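Local coordinates for transcriptional regulator, TetR family (Myxococcus xanthus, PDB 5K7F), which probably acts as a TetR-type, DNA-binding transcriptional regulator that responds to isovaleryl coenzyme A and controls an alternative route of isovaleryl coenzyme A biosynthesis, at residues 140-145 and 161-166; 87-92 and 145-150; 95-100 and 168-173. All blocks are in the same frame, centred on the assembly; numbering follows the deposited sequence.

Contact 1: 140-145 and 161-166; sequences FLEEAF and VGAFSF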
ATOM      1  N   PHE A 140      12.777  13.866  -3.880  1.00  9.85           N
ATOM      2  CA  PHE A 140      14.094  13.289  -3.684  1.00  9.76           C
ATOM      3  C   PHE A 140      14.259  12.007  -4.483  1.00 10.90           C
ATOM      4  O   PHE A 140      15.277  11.814  -5.157  1.00 10.23           O
ATOM      5  CB  PHE A 140      14.293  13.035  -2.200  1.00 10.00           C
ATOM      6  CG  PHE A 140      15.634  12.385  -1.843  1.00  8.50           C
ATOM      7  CD1 PHE A 140      16.769  13.144  -1.634  1.00 13.52           C
ATOM      8  CD2 PHE A 140      15.740  10.999  -1.705  1.00 11.08           C
ATOM      9  CE1 PHE A 140      17.985  12.537  -1.255  1.00 14.23           C
ATOM     10  CE2 PHE A 140      16.935  10.397  -1.339  1.00 13.94           C
ATOM     11  CZ  PHE A 140      18.062  11.153  -1.149  1.00 11.76           C
ATOM     12  N   LEU A 141      13.275  11.109  -4.408  1.00 11.98           N
ATOM     13  CA  LEU A 141      13.365   9.874  -5.188  1.00 11.01           C
ATOM     14  C   LEU A 141      13.383  10.178  -6.686  1.00  8.93           C
ATOM     15  O   LEU A 141      14.182   9.583  -7.436  1.00  9.67           O
ATOM     16  CB  LEU A 141      12.204   8.931  -4.843  1.00 11.02           C
ATOM     17  CG  LEU A 141      12.089   8.445  -3.383  1.00 10.30           C
ATOM     18  CD1 LEU A 141      10.863   7.565  -3.227  1.00 11.02           C
ATOM     19  CD2 LEU A 141      13.300   7.685  -3.011  1.00 11.43           C
ATOM     20  N   GLU A 142      12.547  11.122  -7.146  1.00  9.98           N
ATOM     21  CA  GLU A 142      12.515  11.431  -8.578  1.00 10.94           C
ATOM     22  C   GLU A 142      13.847  11.991  -9.063  1.00  9.68           C
ATOM     23  O   GLU A 142      14.338  11.598 -10.125  1.00  7.68           O
ATOM     24  CB  GLU A 142      11.371  12.411  -8.903  1.00 11.80           C
ATOM     25  CG  GLU A 142       9.997  11.836  -8.730  1.00 10.58           C
ATOM     26  CD  GLU A 142       8.849  12.652  -9.336  1.00 19.68           C
ATOM     27  OE1 GLU A 142       9.079  13.737  -9.895  1.00 23.95           O
ATOM     28  OE2 GLU A 142       7.695  12.190  -9.230  1.00 15.91           O
ATOM     29  N   GLU A 143      14.483  12.867  -8.282  1.00 12.77           N
ATOM     30  CA  GLU A 143      15.786  13.395  -8.686  1.00 11.89           C
ATOM     31  C   GLU A 143      16.821  12.279  -8.802  1.00 10.65           C
ATOM     32  O   GLU A 143      17.594  12.240  -9.758  1.00 11.79           O
ATOM     33  CB  GLU A 143      16.241  14.479  -7.703  1.00 15.75           C
ATOM     34  N   ALA A 144      16.830  11.335  -7.858  1.00  9.64           N
ATOM     35  CA  ALA A 144      17.770  10.219  -7.945  1.00 10.87           C
ATOM     36  C   ALA A 144      17.488   9.324  -9.150  1.00  7.26           C
ATOM     37  O   ALA A 144      18.420   8.924  -9.867  1.00 10.11           O
ATOM     38  CB  ALA A 144      17.743   9.395  -6.668  1.00 10.62           C
ATOM     39  N   PHE A 145      16.225   9.002  -9.401  1.00 11.07           N
ATOM     40  CA  PHE A 145      15.902   8.223 -10.596  1.00  8.18           C
ATOM     41  C   PHE A 145      16.357   8.959 -11.864  1.00 10.75           C
ATOM     42  O   PHE A 145      16.988   8.361 -12.736  1.00 11.73           O
ATOM     43  CB  PHE A 145      14.408   7.896 -10.619  1.00  7.57           C
ATOM     44  CG  PHE A 145      14.046   6.613  -9.921  1.00  4.97           C
ATOM     45  CD1 PHE A 145      14.354   5.403 -10.467  1.00  8.49           C
ATOM     46  CD2 PHE A 145      13.415   6.639  -8.682  1.00 10.60           C
ATOM     47  CE1 PHE A 145      13.978   4.235  -9.822  1.00 10.32           C
ATOM     48  CE2 PHE A 145      13.047   5.484  -8.057  1.00  7.37           C
ATOM     49  CZ  PHE A 145      13.339   4.287  -8.624  1.00  9.12           C
ATOM     50  N   VAL A 161       7.335   7.215 -12.216  1.00  9.96           N
ATOM     51  CA  VAL A 161       7.106   5.775 -12.177  1.00 12.54           C
ATOM     52  C   VAL A 161       8.109   5.113 -11.235  1.00 13.36           C
ATOM     53  O   VAL A 161       7.743   4.319 -10.349  1.00 12.53           O
ATOM     54  CB  VAL A 161       7.190   5.197 -13.600  1.00 15.31           C
ATOM     55  CG1 VAL A 161       7.053   3.674 -13.606  1.00 23.37           C
ATOM     56  CG2 VAL A 161       6.103   5.829 -14.482  1.00 15.56           C
ATOM     57  N   GLY A 162       9.391   5.415 -11.431  1.00 10.52           N
ATOM     58  CA  GLY A 162      10.429   4.875 -10.545  1.00  8.69           C
ATOM     59  C   GLY A 162      10.106   5.158  -9.094  1.00  9.91           C
ATOM     60  O   GLY A 162      10.042   4.247  -8.277  1.00  9.28           O
ATOM     61  N   ALA A 163       9.788   6.420  -8.790  1.00  8.72           N
ATOM     62  CA  ALA A 163       9.536   6.844  -7.415  1.00  8.88           C
ATOM     63  C   ALA A 163       8.377   6.086  -6.778  1.00  7.19           C
ATOM     64  O   ALA A 163       8.496   5.581  -5.644  1.00  9.22           O
ATOM     65  CB  ALA A 163       9.273   8.353  -7.395  1.00  8.81           C
ATOM     66  N   PHE A 164       7.218   6.038  -7.448  1.00  7.34           N
ATOM     67  CA  PHE A 164       6.078   5.398  -6.825  1.00 10.32           C
ATOM     68  C   PHE A 164       6.125   3.870  -6.927  1.00  6.98           C
ATOM     69  O   PHE A 164       5.419   3.196  -6.173  1.00  8.94           O
ATOM     70  CB  PHE A 164       4.773   5.958  -7.418  1.00 17.13           C
ATOM     71  CG  PHE A 164       4.418   7.336  -6.890  1.00 13.50           C
ATOM     72  CD1 PHE A 164       4.000   7.517  -5.594  1.00 13.38           C
ATOM     73  CD2 PHE A 164       4.535   8.445  -7.698  1.00 13.75           C
ATOM     74  CE1 PHE A 164       3.701   8.768  -5.128  1.00 15.90           C
ATOM     75  CE2 PHE A 164       4.220   9.696  -7.231  1.00 13.13           C
ATOM     76  CZ  PHE A 164       3.807   9.856  -5.957  1.00 14.59           C
ATOM     77  N   SER A 165       6.927   3.298  -7.812  1.00  7.69           N
ATOM     78  CA  SER A 165       7.144   1.847  -7.764  1.00  9.84           C
ATOM     79  C   SER A 165       7.898   1.493  -6.492  1.00  8.32           C
ATOM     80  O   SER A 165       7.504   0.589  -5.715  1.00  8.69           O
ATOM     81  CB  SER A 165       7.918   1.385  -9.000  1.00 13.16           C
ATOM     82  OG  SER A 165       7.120   1.552 -10.179  1.00 12.49           O
ATOM     83  N   PHE A 166       8.979   2.223  -6.271  1.00 10.19           N
ATOM     84  CA  PHE A 166       9.763   2.174  -5.039  1.00  7.09           C
ATOM     85  C   PHE A 166       8.864   2.332  -3.813  1.00  9.18           C
ATOM     86  O   PHE A 166       8.926   1.537  -2.855  1.00 10.01           O
ATOM     87  CB  PHE A 166      10.801   3.284  -5.150  1.00  6.94           C
ATOM     88  CG  PHE A 166      11.704   3.487  -3.936  1.00  4.99           C
ATOM     89  CD1 PHE A 166      11.217   3.835  -2.678  1.00  6.78           C
ATOM     90  CD2 PHE A 166      13.050   3.460  -4.134  1.00 11.84           C
ATOM     91  CE1 PHE A 166      12.127   4.083  -1.597  1.00  9.58           C
ATOM     92  CE2 PHE A 166      13.936   3.711  -3.086  1.00  7.82           C
ATOM     93  CZ  PHE A 166      13.432   4.030  -1.823  1.00  7.64           C
TER
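Leu141 meets Ala163 and Phe145 meets Gly162 where segments 140-145 and 161-166, on helices 125-150 and 159-171 of the all-helical C-terminal domain of this TetR-type regulator, pass with their axes 8.4 Å apart and their directions at 124°. The backbones come nearest at the first of these pairs, with Leu141 CA 5.4 Å from Ala163 CA. The CB atoms of Leu141 and Ala163 touch, and the methyl of Ala163 also takes Glu142 CG, 3.8 Å from Ala163 CB. Beyond its CB, Leu141 forks against Phe166. Leu141 CD2 sits over one face of the ring, shifted from the centre toward the rim, in a CH-pi contact 4.0 Å from the Phe166 centroid; Leu141 CD1 lies 3.8 Å from Phe166 CD1. Phe166 holds CG anti to its backbone N (chi1 177°), which swings the ring across the leucine at about a right angle. Phe145 lays the face of its ring on the backbone of Gly162, whose CA makes a CH-pi contact over the ring centre. Beyond the two segments, Ile154 and Val157 also pack on Phe145, and so does Met195 of the second subunit. With alkyl groups and C-H bonds set against aromatic faces and no polar bond between the segments, the interface rests on dispersion, with glycine, lacking a side chain, leaving its CA to the Phe145 ring and alanine's small methyl letting the helices come near at Leu141.

Contact 2: 87-92 and 145-150; sequences ANPVER and FSQASQ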
ATOM      1  N   ALA A  87      26.758  10.461  -3.425  1.00 17.76           N
ATOM      2  CA  ALA A  87      26.828  11.207  -4.679  1.00 19.77           C
ATOM      3  C   ALA A  87      26.350  10.370  -5.856  1.00 12.86           C
ATOM      4  O   ALA A  87      25.613  10.872  -6.729  1.00 13.08           O
ATOM      5  CB  ALA A  87      28.259  11.683  -4.932  1.00 22.95           C
ATOM      6  N   ASN A  88      26.718   9.097  -5.852  1.00 12.65           N
ATOM      7  CA  ASN A  88      26.281   8.162  -6.875  1.00 14.99           C
ATOM      8  C   ASN A  88      24.789   7.875  -6.697  1.00 13.21           C
ATOM      9  O   ASN A  88      24.383   7.391  -5.620  1.00  8.30           O
ATOM     10  CB  ASN A  88      27.124   6.891  -6.779  1.00 15.67           C
ATOM     11  CG  ASN A  88      26.685   5.849  -7.775  1.00 15.28           C
ATOM     12  OD1 ASN A  88      25.505   5.647  -7.931  1.00 13.92           O
ATOM     13  ND2 ASN A  88      27.630   5.177  -8.440  1.00 20.25           N
ATOM     14  N   PRO A  89      23.939   8.182  -7.706  1.00 13.66           N
ATOM     15  CA  PRO A  89      22.477   8.153  -7.502  1.00 12.49           C
ATOM     16  C   PRO A  89      21.889   6.756  -7.395  1.00 13.32           C
ATOM     17  O   PRO A  89      20.882   6.592  -6.689  1.00 11.49           O
ATOM     18  CB  PRO A  89      21.922   8.894  -8.731  1.00 14.14           C
ATOM     19  CG  PRO A  89      22.997   8.723  -9.804  1.00 10.49           C
ATOM     20  CD  PRO A  89      24.309   8.712  -9.029  1.00 10.49           C
ATOM     21  N   VAL A  90      22.465   5.746  -8.060  1.00  7.89           N
ATOM     22  CA  VAL A  90      21.991   4.386  -7.833  1.00  6.81           C
ATOM     23  C   VAL A  90      22.410   3.881  -6.453  1.00  9.82           C
ATOM     24  O   VAL A  90      21.608   3.239  -5.758  1.00  9.30           O
ATOM     25  CB  VAL A  90      22.422   3.433  -8.969  1.00 15.42           C
ATOM     26  CG1 VAL A  90      23.828   2.926  -8.842  1.00 15.52           C
ATOM     27  CG2 VAL A  90      21.430   2.252  -9.020  1.00 19.56           C
ATOM     28  N   GLU A  91      23.633   4.210  -5.992  1.00 12.83           N
ATOM     29  CA  GLU A  91      24.009   3.868  -4.621  0.60 12.24           C
ATOM     30  C   GLU A  91      23.089   4.555  -3.626  1.00 15.00           C
ATOM     31  O   GLU A  91      22.695   3.956  -2.615  1.00 10.25           O
ATOM     32  CB  GLU A  91      25.459   4.288  -4.336  0.60 14.08           C
ATOM     33  CG  GLU A  91      26.548   3.503  -5.065  0.60 21.09           C
ATOM     34  CD  GLU A  91      27.973   3.911  -4.629  0.60 22.22           C
ATOM     35  OE1 GLU A  91      28.138   4.652  -3.615  0.60 17.39           O
ATOM     36  OE2 GLU A  91      28.926   3.494  -5.319  0.60 28.09           O
ATOM     37  N   ARG A  92      22.699   5.771  -3.917  1.00  9.92           N
ATOM     38  CA  ARG A  92      21.785   6.494  -3.053  1.00  8.95           C
ATOM     39  C   ARG A  92      20.390   5.819  -3.000  1.00  8.61           C
ATOM     40  O   ARG A  92      19.816   5.622  -1.957  1.00  9.26           O
ATOM     41  CB  ARG A  92      21.660   7.925  -3.518  1.00 10.00           C
ATOM     42  CG  ARG A  92      20.991   8.832  -2.567  1.00 12.01           C
ATOM     43  CD  ARG A  92      21.374  10.277  -2.806  1.00 20.02           C
ATOM     44  NE  ARG A  92      20.708  10.828  -3.891  1.00 21.78           N
ATOM     45  CZ  ARG A  92      21.274  11.246  -5.010  1.00 15.30           C
ATOM     46  NH1 ARG A  92      22.538  11.170  -5.157  1.00 15.34           N
ATOM     47  NH2 ARG A  92      20.537  11.680  -5.966  1.00 11.12           N
ATOM     48  N   PHE A 145      16.225   9.002  -9.401  1.00 11.07           N
ATOM     49  CA  PHE A 145      15.902   8.223 -10.596  1.00  8.18           C
ATOM     50  C   PHE A 145      16.357   8.959 -11.864  1.00 10.75           C
ATOM     51  O   PHE A 145      16.988   8.361 -12.736  1.00 11.73           O
ATOM     52  CB  PHE A 145      14.408   7.896 -10.619  1.00  7.57           C
ATOM     53  CG  PHE A 145      14.046   6.613  -9.921  1.00  4.97           C
ATOM     54  CD1 PHE A 145      14.354   5.403 -10.467  1.00  8.49           C
ATOM     55  CD2 PHE A 145      13.415   6.639  -8.682  1.00 10.60           C
ATOM     56  CE1 PHE A 145      13.978   4.235  -9.822  1.00 10.32           C
ATOM     57  CE2 PHE A 145      13.047   5.484  -8.057  1.00  7.37           C
ATOM     58  CZ  PHE A 145      13.339   4.287  -8.624  1.00  9.12           C
ATOM     59  N   SER A 146      16.128  10.272 -11.934  1.00  9.42           N
ATOM     60  CA  SER A 146      16.576  11.075 -13.081  1.00  9.65           C
ATOM     61  C   SER A 146      18.074  10.982 -13.322  1.00 14.60           C
ATOM     62  O   SER A 146      18.522  10.789 -14.460  1.00 12.17           O
ATOM     63  CB  SER A 146      16.184  12.531 -12.862  1.00 13.58           C
ATOM     64  OG  SER A 146      14.804  12.653 -13.124  1.00 18.04           O
ATOM     65  N   GLN A 147      18.859  11.210 -12.271  1.00 11.04           N
ATOM     66  CA  GLN A 147      20.315  11.163 -12.341  1.00 14.54           C
ATOM     67  C   GLN A 147      20.822   9.783 -12.718  1.00 11.22           C
ATOM     68  O   GLN A 147      21.692   9.645 -13.577  1.00 11.46           O
ATOM     69  CB  GLN A 147      20.883  11.560 -10.995  1.00 13.19           C
ATOM     70  CG  GLN A 147      20.584  12.962 -10.596  1.00  9.19           C
ATOM     71  CD  GLN A 147      20.995  13.240  -9.178  1.00  9.29           C
ATOM     72  OE1 GLN A 147      21.497  12.365  -8.489  1.00 13.71           O
ATOM     73  NE2 GLN A 147      20.761  14.474  -8.722  1.00 15.87           N
ATOM     74  N   ALA A 148      20.314   8.741 -12.049  1.00  8.89           N
ATOM     75  CA  ALA A 148      20.746   7.394 -12.346  1.00  9.34           C
ATOM     76  C   ALA A 148      20.422   6.975 -13.774  1.00 11.95           C
ATOM     77  O   ALA A 148      21.221   6.261 -14.384  1.00 14.86           O
ATOM     78  CB  ALA A 148      20.109   6.425 -11.357  1.00 14.28           C
ATOM     79  N   SER A 149      19.232   7.350 -14.300  1.00 11.50           N
ATOM     80  CA  SER A 149      18.872   7.015 -15.677  1.00  9.77           C
ATOM     81  C   SER A 149      19.762   7.761 -16.671  1.00 10.33           C
ATOM     82  O   SER A 149      20.316   7.166 -17.596  1.00 11.66           O
ATOM     83  CB  SER A 149      17.385   7.328 -15.940  1.00 17.98           C
ATOM     84  OG  SER A 149      17.047   7.083 -17.299  1.00 25.64           O
ATOM     85  N   GLN A 150      19.928   9.067 -16.490  1.00 13.30           N
ATOM     86  CA  GLN A 150      20.767   9.833 -17.423  1.00 11.78           C
ATOM     87  C   GLN A 150      22.194   9.302 -17.459  1.00 21.51           C
ATOM     88  O   GLN A 150      22.817   9.265 -18.529  1.00 19.63           O
ATOM     89  CB  GLN A 150      20.758  11.316 -17.041  1.00 15.62           C
ATOM     90  CG  GLN A 150      21.617  12.201 -17.955  1.00 19.23           C
ATOM     91  CD  GLN A 150      21.118  12.209 -19.366  1.00 26.43           C
ATOM     92  OE1 GLN A 150      19.930  12.429 -19.616  1.00 24.92           O
ATOM     93  NE2 GLN A 150      22.023  11.963 -20.312  1.00 26.68           N
TER
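Pro89 and Ala148 bring the start of helix 89-105 against the last turns of helix 125-150, their CA atoms 5.2 Å apart, within the C-terminal domain of the TetR-type regulator. The apolar part of the contact centres on the proline ring. Its CG rests on the backbone of the other helix, with Pro89 CG 3.5 Å from Ala148 N, and also reaches the alanine methyl. Pro89 CB lies 3.6 Å from Gln147 CB, while Val90 makes a looser approach, with Val90 CB 4.5 Å from Ala148 CB. Ile154 packs on both Val90 and Ala148.

The polar part is a single hydrogen bond between segments, from Arg92 NH2 to Gln147 OE1 at 2.8 Å, nearly straight at 169°. The acceptor lies in the guanidinium plane, at its edge, but the donor stands above the carbonyl plane of the amide, and the two flat groups are turned 77° against each other. Gln147 runs extended beyond CG, whereas Arg92 bends at chi3 (78°) to turn its head toward the amide. Arg92 NH1 bonds to the carbonyl oxygen of Ile86, just before the segment, and the arginine also packs on Phe140 and Ala144.

A third bond belongs to the helix start. Asn88 is the N-cap, and Asn88 OD1 accepts from Glu91 N at 3.1 Å.

Together these interactions tie the first turn of helix 89-105 to the last turns of helix 125-150, with Arg92 also holding the carbonyl of Ile86 in the preceding loop. Two bonds to different acceptors hold the guanidinium group and probably restrict its turning, while Gln147 is neutral, so the arginine's charge is probably not neutralised by this partner.

Contact 3: 95-100 and 168-173; sequences ACMRHN and GMVLWI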
ATOM      1  N   ALA A  95      20.612   2.553  -0.969  1.00  8.43           N
ATOM      2  CA  ALA A  95      20.669   2.819   0.469  1.00 14.86           C
ATOM      3  C   ALA A  95      19.339   3.350   0.979  1.00 14.18           C
ATOM      4  O   ALA A  95      18.916   2.984   2.086  1.00  8.08           O
ATOM      5  CB  ALA A  95      21.799   3.795   0.793  1.00 10.42           C
ATOM      6  N   CYS A  96      18.666   4.205   0.177  1.00 10.69           N
ATOM      7  CA  CYS A  96      17.390   4.793   0.572  1.00  8.97           C
ATOM      8  C   CYS A  96      16.334   3.712   0.736  1.00  6.23           C
ATOM      9  O   CYS A  96      15.600   3.669   1.731  1.00  6.23           O
ATOM     10  CB  CYS A  96      16.970   5.839  -0.447  1.00  8.70           C
ATOM     11  SG  CYS A  96      15.650   6.951   0.084  1.00 11.05           S
ATOM     12  N   MET A  97      16.297   2.776  -0.214  1.00  7.87           N
ATOM     13  CA  MET A  97      15.359   1.670  -0.151  1.00  8.73           C
ATOM     14  C   MET A  97      15.590   0.808   1.085  1.00  6.16           C
ATOM     15  O   MET A  97      14.631   0.426   1.774  1.00  8.16           O
ATOM     16  CB  MET A  97      15.475   0.800  -1.394  1.00 10.67           C
ATOM     17  CG  MET A  97      14.426  -0.315  -1.387  1.00  9.17           C
ATOM     18  SD  MET A  97      14.369  -1.216  -2.945  1.00 10.54           S
ATOM     19  CE  MET A  97      12.818  -0.636  -3.571  1.00 10.46           C
ATOM     20  N   ARG A  98      16.857   0.455   1.355  1.00  8.11           N
ATOM     21  CA  ARG A  98      17.138  -0.367   2.526  1.00  6.60           C
ATOM     22  C   ARG A  98      16.722   0.352   3.815  1.00  7.09           C
ATOM     23  O   ARG A  98      15.968  -0.208   4.630  1.00  8.10           O
ATOM     24  CB  ARG A  98      18.608  -0.761   2.543  1.00  9.73           C
ATOM     25  CG  ARG A  98      18.998  -1.706   3.675  1.00 12.26           C
ATOM     26  CD  ARG A  98      20.468  -2.090   3.553  1.00 14.60           C
ATOM     27  NE  ARG A  98      20.879  -3.201   4.425  1.00 16.75           N
ATOM     28  CZ  ARG A  98      20.733  -4.501   4.155  1.00 22.04           C
ATOM     29  NH1 ARG A  98      20.134  -4.942   3.034  1.00 13.80           N
ATOM     30  NH2 ARG A  98      21.207  -5.380   5.022  1.00 17.16           N
ATOM     31  N   HIS A  99      17.118   1.615   3.972  1.00  5.53           N
ATOM     32  CA  HIS A  99      16.693   2.369   5.160  1.00  5.51           C
ATOM     33  C   HIS A  99      15.171   2.488   5.267  1.00  8.74           C
ATOM     34  O   HIS A  99      14.607   2.380   6.367  1.00  9.30           O
ATOM     35  CB  HIS A  99      17.340   3.748   5.147  1.00  5.40           C
ATOM     36  CG  HIS A  99      18.800   3.743   5.569  1.00 10.71           C
ATOM     37  ND1 HIS A  99      19.215   3.432   6.844  1.00 15.54           N
ATOM     38  CD2 HIS A  99      19.932   3.958   4.854  1.00  9.38           C
ATOM     39  CE1 HIS A  99      20.538   3.495   6.908  1.00 15.25           C
ATOM     40  NE2 HIS A  99      21.002   3.822   5.712  1.00 18.19           N
ATOM     41  N   ASN A 100      14.481   2.737   4.139  1.00  4.51           N
ATOM     42  CA  ASN A 100      13.020   2.863   4.172  1.00  9.13           C
ATOM     43  C   ASN A 100      12.350   1.543   4.601  1.00  8.42           C
ATOM     44  O   ASN A 100      11.352   1.542   5.324  1.00  9.45           O
ATOM     45  CB  ASN A 100      12.533   3.318   2.798  1.00  8.40           C
ATOM     46  CG  ASN A 100      11.182   3.991   2.804  1.00 11.68           C
ATOM     47  OD1 ASN A 100      10.940   4.821   1.936  1.00  7.01           O
ATOM     48  ND2 ASN A 100      10.309   3.655   3.743  1.00  9.23           N
ATOM     49  N   GLY A 168       5.495   2.096  -3.465  1.00  8.85           N
ATOM     50  CA  GLY A 168       4.539   1.012  -3.283  1.00  8.22           C
ATOM     51  C   GLY A 168       5.202  -0.260  -2.773  1.00  6.74           C
ATOM     52  O   GLY A 168       4.680  -0.934  -1.883  1.00  8.35           O
ATOM     53  N   MET A 169       6.292  -0.668  -3.412  1.00  8.12           N
ATOM     54  CA  MET A 169       7.009  -1.853  -2.923  1.00  6.86           C
ATOM     55  C   MET A 169       7.283  -1.768  -1.437  1.00  8.63           C
ATOM     56  O   MET A 169       7.052  -2.742  -0.694  1.00 12.58           O
ATOM     57  CB  MET A 169       8.341  -2.036  -3.659  1.00 10.11           C
ATOM     58  CG  MET A 169       8.250  -2.629  -4.997  1.00 20.54           C
ATOM     59  SD  MET A 169       9.853  -2.564  -5.852  1.00 19.49           S
ATOM     60  CE  MET A 169      10.854  -3.509  -4.776  1.00 11.87           C
ATOM     61  N   VAL A 170       7.748  -0.613  -0.976  1.00  7.22           N
ATOM     62  CA  VAL A 170       8.294  -0.536   0.384  1.00  5.25           C
ATOM     63  C   VAL A 170       7.186  -0.321   1.397  1.00  7.18           C
ATOM     64  O   VAL A 170       7.136  -0.998   2.429  1.00 10.15           O
ATOM     65  CB  VAL A 170       9.356   0.572   0.455  1.00  9.24           C
ATOM     66  CG1 VAL A 170       9.841   0.740   1.864  1.00  8.57           C
ATOM     67  CG2 VAL A 170      10.530   0.199  -0.463  1.00 13.58           C
ATOM     68  N   LEU A 171       6.241   0.577   1.112  1.00  9.26           N
ATOM     69  CA  LEU A 171       5.241   0.886   2.118  1.00 10.00           C
ATOM     70  C   LEU A 171       4.263  -0.270   2.308  1.00 14.01           C
ATOM     71  O   LEU A 171       3.710  -0.431   3.405  1.00 18.63           O
ATOM     72  CB  LEU A 171       4.506   2.179   1.736  1.00 11.04           C
ATOM     73  CG  LEU A 171       5.414   3.411   1.653  1.00 19.74           C
ATOM     74  CD1 LEU A 171       4.589   4.618   1.230  1.00 17.33           C
ATOM     75  CD2 LEU A 171       6.100   3.671   2.974  1.00 11.70           C
ATOM     76  N   TRP A 172       4.014  -1.075   1.264  1.00 11.88           N
ATOM     77  CA  TRP A 172       3.071  -2.186   1.367  0.58 12.58           C
ATOM     78  C   TRP A 172       3.613  -3.348   2.202  1.00  9.34           C
ATOM     79  O   TRP A 172       2.828  -4.243   2.548  1.00  9.96           O
ATOM     80  CB  TRP A 172       2.639  -2.665  -0.039  0.58 12.59           C
ATOM     81  CG  TRP A 172       1.185  -3.179  -0.046  0.58 12.69           C
ATOM     82  CD1 TRP A 172       0.053  -2.425   0.097  0.58 14.77           C
ATOM     83  CD2 TRP A 172       0.743  -4.539  -0.151  0.58  9.36           C
ATOM     84  NE1 TRP A 172      -1.055  -3.225   0.084  0.58 19.75           N
ATOM     85  CE2 TRP A 172      -0.663  -4.526  -0.075  0.58 18.94           C
ATOM     86  CE3 TRP A 172       1.393  -5.766  -0.313  0.58 15.40           C
ATOM     87  CZ2 TRP A 172      -1.428  -5.690  -0.159  0.58 17.55           C
ATOM     88  CZ3 TRP A 172       0.616  -6.931  -0.386  0.58 10.25           C
ATOM     89  CH2 TRP A 172      -0.762  -6.876  -0.298  0.58 19.17           C
ATOM     90  N   ILE A 173       4.909  -3.334   2.573  1.00  9.55           N
ATOM     91  CA  ILE A 173       5.508  -4.396   3.407  1.00  5.86           C
ATOM     92  C   ILE A 173       4.740  -4.596   4.717  1.00  9.37           C
ATOM     93  O   ILE A 173       4.656  -5.718   5.225  1.00 10.51           O
ATOM     94  CB  ILE A 173       6.983  -4.101   3.658  1.00  7.85           C
ATOM     95  CG1 ILE A 173       7.782  -4.122   2.343  1.00 10.74           C
ATOM     96  CG2 ILE A 173       7.556  -5.104   4.638  1.00  8.65           C
ATOM     97  CD1 ILE A 173       9.325  -3.744   2.545  1.00 11.57           C
TER
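Met97 and Asn100 face Val170 inside the all-helical C-terminal domain of a TetR-family regulator, where helix 89-105 packs on the C-terminal part of helix 159-171. Met97 is the side chain to follow. Its CB leaves the helix to one side of the partner, and with CG anti to the backbone N (chi1 -176°) the chain then extends toward it. Met97 CG comes 4.0 Å from Val170 CG2. At SD the chain bends, and this turn brings the terminal methyl to two partners: Met97 CE lies 3.9 Å from Val170 CG2 and 3.7 Å from Met169 CE. The two methionines cross at about a right angle and meet through their end methyls. Val193 of helix 185-196 also touches Met97, and Met169 packs on Met169 of the second subunit, which places this cluster close to the dimer interface.

Val170 divides its methyls between the two neighbours. CG2 goes to the methionine, and Val170 CG1 lies against the amide end of Asn100, 3.6 Å from Asn100 CG. A glycine in place of Val170 would probably open a gap between Met97 and Asn100, leaving the thioether end freer to turn and the amide with less apolar cover. The amide oxygen of Asn100 is hydrogen-bonded to the hydroxyl of Tyr137. Its nitrogen is buried by this contact and has no hydrogen-bonding partner in the model; what it meets is carbon, with Asn100 ND2 3.5 Å from Val170 CG1 and 4.3 Å from Leu171 CD2.

How the contacts relate
Three helices of the C-terminal domain meet pairwise: contact 1 joins 125-150 to 159-171, contact 2 joins 89-105 to 125-150, and contact 3 joins 89-105 to 159-171. Their centres lie about 10 Å (1 to 2), 12 Å (1 to 3) and 17 Å (2 to 3) apart. Along the chain, contact 1 is nested inside the loop closed by contact 3, while contact 2 crosses both. Phe145 belongs to the segments of contacts 1 and 2, and Phe166 of contact 1 packs on Met97 of contact 3. Contact 1 touches both others and so bridges them, and contacts 1 and 3 both reach the second subunit, linking this three-helix packing to the dimer interface.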